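Local structure of CBS domain-containing protein CBSX2, chloroplastic (Arabidopsis thaliana, 3SL7) at residues V6-V18 with L141-A153. The protein probably regulates the chloroplast thioredoxin system, and so plant development, through its single pair of CBS domains. Residues are numbered along the deposited sequence; the frame is centred on the assembly and turned at random.
Sequences VGDFMTPRQNLHV and LIGILTRGNVVRA
Ala-153 CB sits over one face of the Phe-9 ring, 3.3 Å from the centroid and 11° off the normal, a CH-pi contact; Arg-152 NH1 approaches the ring edge near its plane. In the plane of the Arg-152 guanidinium lie two waters: one bridges NH1 to Asp-8 O, the other joins NH1 to both Phe-9 O and Asn-149 O and also lies in plane at the Phe-9 ring edge. The Asn-149 amide donates ND2-H to Thr-11 OG1 (2.7 Å, 157°), exactly in its own plane. With chi1 at -57°, Thr-11 OG1 lies anti to the carbonyl carbon and beside its own backbone N, and the Thr-11 and Asn-149 side chains cross at about a right angle. Asn-149 N donates to OG1 of Thr-146 (2.9 Å), a capping bond to the N-cap residue of helix 147-159. Two backbone bonds, Thr-11 N to Ile-144 O (2.7 Å) and Ile-144 N to Thr-11 O (3.0 Å), define an antiparallel hydrogen-bonded pair. Leu-16 packs tightly, CD1 meeting Leu-141 CG tip to tip and CD2 reaching Ile-144 CG2, each at 3.4 Å. The N-terminal segment thus adds short strand 11-12, outermost within this chain, to the sheet of the second CBS domain, beside 141-146, whose other neighbour is 131-135; Val-6 and Leu-145 both rest on Ala-120 of helix 117-124.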
loop_
_atom_site.group_PDB
_atom_site.type_symbol
_atom_site.label_atom_id
_atom_site.label_comp_id
_atom_site.label_asym_id
_atom_site.label_seq_id
_atom_site.Cartn_x
_atom_site.Cartn_y
_atom_site.Cartn_z
ATOM N N VAL A 6 -1.552 -14.464 -15.675
ATOM C CA VAL A 6 -0.973 -13.276 -15.060
ATOM C C VAL A 6 -1.021 -12.089 -16.022
ATOM O O VAL A 6 -1.386 -10.983 -15.638
ATOM C CB VAL A 6 0.471 -13.545 -14.613
ATOM C CG1 VAL A 6 1.183 -12.240 -14.221
ATOM C CG2 VAL A 6 0.474 -14.541 -13.471
ATOM N N GLY A 7 -0.667 -12.322 -17.284
ATOM C CA GLY A 7 -0.571 -11.234 -18.241
ATOM C C GLY A 7 -1.859 -10.461 -18.413
ATOM O O GLY A 7 -1.856 -9.299 -18.821
ATOM N N ASP A 8 -2.972 -11.117 -18.112
ATOM C CA ASP A 8 -4.286 -10.495 -18.257
ATOM C C ASP A 8 -4.565 -9.436 -17.188
ATOM O O ASP A 8 -5.396 -8.552 -17.397
ATOM C CB ASP A 8 -5.385 -11.560 -18.213
ATOM C CG ASP A 8 -5.281 -12.560 -19.361
ATOM O OD1 ASP A 8 -5.082 -12.139 -20.523
ATOM O OD2 ASP A 8 -5.381 -13.774 -19.099
ATOM N N PHE A 9 -3.890 -9.529 -16.047
ATOM C CA PHE A 9 -4.228 -8.663 -14.907
ATOM C C PHE A 9 -3.057 -8.042 -14.161
ATOM O O PHE A 9 -3.257 -7.318 -13.191
ATOM C CB PHE A 9 -5.102 -9.423 -13.923
ATOM C CG PHE A 9 -6.415 -9.855 -14.503
ATOM C CD1 PHE A 9 -7.482 -8.977 -14.560
ATOM C CD2 PHE A 9 -6.578 -11.134 -14.996
ATOM C CE1 PHE A 9 -8.685 -9.366 -15.090
ATOM C CE2 PHE A 9 -7.785 -11.531 -15.530
ATOM C CZ PHE A 9 -8.839 -10.644 -15.581
HETATM N N MSE A 10 -1.841 -8.316 -14.609
HETATM C CA MSE A 10 -0.663 -7.765 -13.946
HETATM C C MSE A 10 -0.558 -6.259 -14.111
HETATM O O MSE A 10 -1.136 -5.662 -15.027
HETATM C CB MSE A 10 0.601 -8.383 -14.530
HETATM C CG MSE A 10 0.883 -7.882 -15.929
HETATM SE SE MSE A 10 2.435 -8.769 -16.665
HETATM C CE MSE A 10 2.756 -7.606 -18.216
ATOM N N THR A 11 0.213 -5.656 -13.219
ATOM C CA THR A 11 0.575 -4.262 -13.325
ATOM C C THR A 11 1.602 -4.138 -14.432
ATOM O O THR A 11 2.662 -4.760 -14.365
ATOM C CB THR A 11 1.199 -3.778 -11.998
ATOM O OG1 THR A 11 0.267 -4.019 -10.936
ATOM C CG2 THR A 11 1.526 -2.298 -12.061
ATOM N N PRO A 12 1.295 -3.328 -15.452
ATOM C CA PRO A 12 2.164 -3.097 -16.611
ATOM C C PRO A 12 3.511 -2.535 -16.185
ATOM O O PRO A 12 3.607 -1.917 -15.129
ATOM C CB PRO A 12 1.411 -2.025 -17.398
ATOM C CG PRO A 12 0.007 -2.108 -16.925
ATOM C CD PRO A 12 0.080 -2.502 -15.500
ATOM N N ARG A 13 4.528 -2.746 -17.010
ATOM C CA ARG A 13 5.867 -2.218 -16.775
ATOM C C ARG A 13 5.817 -0.713 -16.522
ATOM O O ARG A 13 6.530 -0.197 -15.664
ATOM C CB ARG A 13 6.741 -2.521 -17.997
ATOM C CG ARG A 13 8.226 -2.166 -17.911
ATOM C CD ARG A 13 8.858 -2.453 -19.281
ATOM N NE ARG A 13 10.299 -2.221 -19.362
ATOM C CZ ARG A 13 11.210 -3.179 -19.533
ATOM N NH1 ARG A 13 10.844 -4.452 -19.627
ATOM N NH2 ARG A 13 12.497 -2.864 -19.605
ATOM N N GLN A 14 4.968 -0.010 -17.267
ATOM C CA GLN A 14 4.935 1.450 -17.197
ATOM C C GLN A 14 4.483 1.956 -15.834
ATOM O O GLN A 14 4.686 3.122 -15.507
ATOM C CB GLN A 14 4.063 2.052 -18.310
ATOM C CG GLN A 14 2.627 1.545 -18.343
ATOM C CD GLN A 14 2.422 0.426 -19.350
ATOM O OE1 GLN A 14 3.300 -0.416 -19.557
ATOM N NE2 GLN A 14 1.260 0.419 -19.991
ATOM N N ASN A 15 3.886 1.077 -15.036
ATOM C CA ASN A 15 3.432 1.474 -13.708
ATOM C C ASN A 15 4.292 0.914 -12.580
ATOM O O ASN A 15 3.947 1.041 -11.408
ATOM C CB ASN A 15 1.958 1.115 -13.523
ATOM C CG ASN A 15 1.073 1.773 -14.565
ATOM O OD1 ASN A 15 0.272 1.118 -15.229
ATOM N ND2 ASN A 15 1.229 3.080 -14.727
ATOM N N LEU A 16 5.418 0.303 -12.935
ATOM C CA LEU A 16 6.338 -0.220 -11.930
ATOM C C LEU A 16 7.166 0.902 -11.340
ATOM O O LEU A 16 7.387 1.934 -11.980
ATOM C CB LEU A 16 7.292 -1.265 -12.516
ATOM C CG LEU A 16 6.603 -2.464 -13.164
ATOM C CD1 LEU A 16 7.553 -3.496 -13.789
ATOM C CD2 LEU A 16 5.493 -3.070 -12.322
ATOM N N HIS A 17 7.617 0.686 -10.110
ATOM C CA HIS A 17 8.590 1.562 -9.484
ATOM C C HIS A 17 9.788 0.702 -9.132
ATOM O O HIS A 17 9.689 -0.202 -8.304
ATOM C CB HIS A 17 7.970 2.210 -8.253
ATOM C CG HIS A 17 6.573 2.689 -8.488
ATOM N ND1 HIS A 17 6.275 3.709 -9.369
ATOM C CD2 HIS A 17 5.387 2.262 -7.994
ATOM C CE1 HIS A 17 4.970 3.906 -9.386
ATOM N NE2 HIS A 17 4.407 3.037 -8.562
ATOM N N VAL A 18 10.909 0.957 -9.796
ATOM C CA VAL A 18 12.066 0.093 -9.664
ATOM C C VAL A 18 13.222 0.850 -9.048
ATOM O O VAL A 18 13.290 2.074 -9.141
ATOM C CB VAL A 18 12.531 -0.455 -11.025
ATOM C CG1 VAL A 18 11.419 -1.292 -11.685
ATOM C CG2 VAL A 18 12.950 0.680 -11.934
ATOM N N LEU A 141 12.175 -7.600 -16.218
ATOM C CA LEU A 141 10.960 -7.250 -15.502
ATOM C C LEU A 141 9.952 -6.643 -16.468
ATOM O O LEU A 141 10.233 -5.620 -17.082
ATOM C CB LEU A 141 11.292 -6.221 -14.430
ATOM C CG LEU A 141 10.114 -5.772 -13.587
ATOM C CD1 LEU A 141 9.553 -6.983 -12.869
ATOM C CD2 LEU A 141 10.565 -4.699 -12.585
ATOM N N ILE A 142 8.785 -7.263 -16.615
ATOM C CA ILE A 142 7.791 -6.720 -17.542
ATOM C C ILE A 142 6.510 -6.328 -16.824
ATOM O O ILE A 142 5.630 -5.685 -17.385
ATOM C CB ILE A 142 7.477 -7.684 -18.704
ATOM C CG1 ILE A 142 6.968 -9.025 -18.179
ATOM C CG2 ILE A 142 8.705 -7.884 -19.577
ATOM C CD1 ILE A 142 6.455 -9.966 -19.298
ATOM N N GLY A 143 6.414 -6.702 -15.557
ATOM C CA GLY A 143 5.258 -6.325 -14.782
ATOM C C GLY A 143 5.362 -6.843 -13.372
ATOM O O GLY A 143 6.342 -7.471 -12.988
ATOM N N ILE A 144 4.329 -6.592 -12.592
ATOM C CA ILE A 144 4.264 -7.175 -11.279
ATOM C C ILE A 144 2.824 -7.579 -11.007
ATOM O O ILE A 144 1.890 -6.910 -11.449
ATOM C CB ILE A 144 4.845 -6.195 -10.193
ATOM C CG1 ILE A 144 5.081 -6.914 -8.876
ATOM C CG2 ILE A 144 3.941 -4.985 -9.973
ATOM C CD1 ILE A 144 6.064 -6.175 -7.971
ATOM N N LEU A 145 2.647 -8.706 -10.327
ATOM C CA LEU A 145 1.322 -9.109 -9.867
ATOM C C LEU A 145 1.189 -8.813 -8.380
ATOM O O LEU A 145 1.960 -9.317 -7.559
ATOM C CB LEU A 145 1.077 -10.599 -10.111
ATOM C CG LEU A 145 -0.361 -11.049 -9.817
ATOM C CD1 LEU A 145 -1.329 -10.476 -10.870
ATOM C CD2 LEU A 145 -0.458 -12.573 -9.771
ATOM N N THR A 146 0.193 -8.007 -8.041
ATOM C CA THR A 146 -0.042 -7.624 -6.662
ATOM C C THR A 146 -1.344 -8.251 -6.215
ATOM O O THR A 146 -2.132 -8.678 -7.042
ATOM C CB THR A 146 -0.196 -6.103 -6.539
ATOM O OG1 THR A 146 -1.421 -5.701 -7.166
ATOM C CG2 THR A 146 0.974 -5.382 -7.224
ATOM N N ARG A 147 -1.586 -8.283 -4.908
ATOM C CA ARG A 147 -2.853 -8.791 -4.404
ATOM C C ARG A 147 -3.999 -7.965 -4.972
ATOM O O ARG A 147 -5.052 -8.503 -5.318
ATOM C CB ARG A 147 -2.875 -8.782 -2.878
ATOM C CG ARG A 147 -2.049 -9.891 -2.248
ATOM C CD ARG A 147 -2.018 -9.767 -0.730
ATOM N NE ARG A 147 -3.359 -9.729 -0.147
ATOM C CZ ARG A 147 -4.138 -10.797 0.006
ATOM N NH1 ARG A 147 -3.717 -11.993 -0.396
ATOM N NH2 ARG A 147 -5.342 -10.672 0.555
ATOM N N GLY A 148 -3.779 -6.658 -5.079
ATOM C CA GLY A 148 -4.753 -5.767 -5.681
ATOM C C GLY A 148 -5.098 -6.133 -7.120
ATOM O O GLY A 148 -6.250 -6.038 -7.526
ATOM N N ASN A 149 -4.097 -6.529 -7.904
ATOM C CA ASN A 149 -4.347 -6.999 -9.261
ATOM C C ASN A 149 -5.251 -8.219 -9.246
ATOM O O ASN A 149 -6.122 -8.359 -10.095
ATOM C CB ASN A 149 -3.045 -7.379 -9.972
ATOM C CG ASN A 149 -2.172 -6.190 -10.280
ATOM O OD1 ASN A 149 -2.664 -5.068 -10.439
ATOM N ND2 ASN A 149 -0.856 -6.431 -10.382
ATOM N N VAL A 150 -5.019 -9.117 -8.292
ATOM C CA VAL A 150 -5.774 -10.364 -8.238
ATOM C C VAL A 150 -7.215 -10.076 -7.850
ATOM O O VAL A 150 -8.144 -10.648 -8.405
ATOM C CB VAL A 150 -5.139 -11.380 -7.262
ATOM C CG1 VAL A 150 -6.019 -12.619 -7.134
ATOM C CG2 VAL A 150 -3.732 -11.760 -7.730
ATOM N N VAL A 151 -7.412 -9.170 -6.903
ATOM C CA VAL A 151 -8.767 -8.767 -6.543
ATOM C C VAL A 151 -9.472 -8.119 -7.747
ATOM O O VAL A 151 -10.642 -8.384 -8.030
ATOM C CB VAL A 151 -8.747 -7.807 -5.360
ATOM C CG1 VAL A 151 -10.158 -7.278 -5.065
ATOM C CG2 VAL A 151 -8.144 -8.505 -4.146
ATOM N N ARG A 152 -8.747 -7.272 -8.459
ATOM C CA ARG A 152 -9.283 -6.642 -9.655
ATOM C C ARG A 152 -9.753 -7.701 -10.640
ATOM O O ARG A 152 -10.800 -7.554 -11.270
ATOM C CB ARG A 152 -8.222 -5.753 -10.298
ATOM C CG ARG A 152 -8.723 -4.892 -11.436
ATOM C CD ARG A 152 -7.675 -3.850 -11.790
ATOM N NE ARG A 152 -7.952 -3.201 -13.065
ATOM C CZ ARG A 152 -7.661 -3.730 -14.250
ATOM N NH1 ARG A 152 -7.090 -4.924 -14.323
ATOM N NH2 ARG A 152 -7.945 -3.070 -15.363
ATOM N N ALA A 153 -8.988 -8.780 -10.761
ATOM C CA ALA A 153 -9.351 -9.858 -11.683
ATOM C C ALA A 153 -10.641 -10.546 -11.261
ATOM O O ALA A 153 -11.533 -10.755 -12.079
ATOM C CB ALA A 153 -8.221 -10.874 -11.817
HETATM O O HOH W 1 -6.125 -5.864 -16.739
HETATM O O HOH W 2 -5.756 -6.521 -12.532
#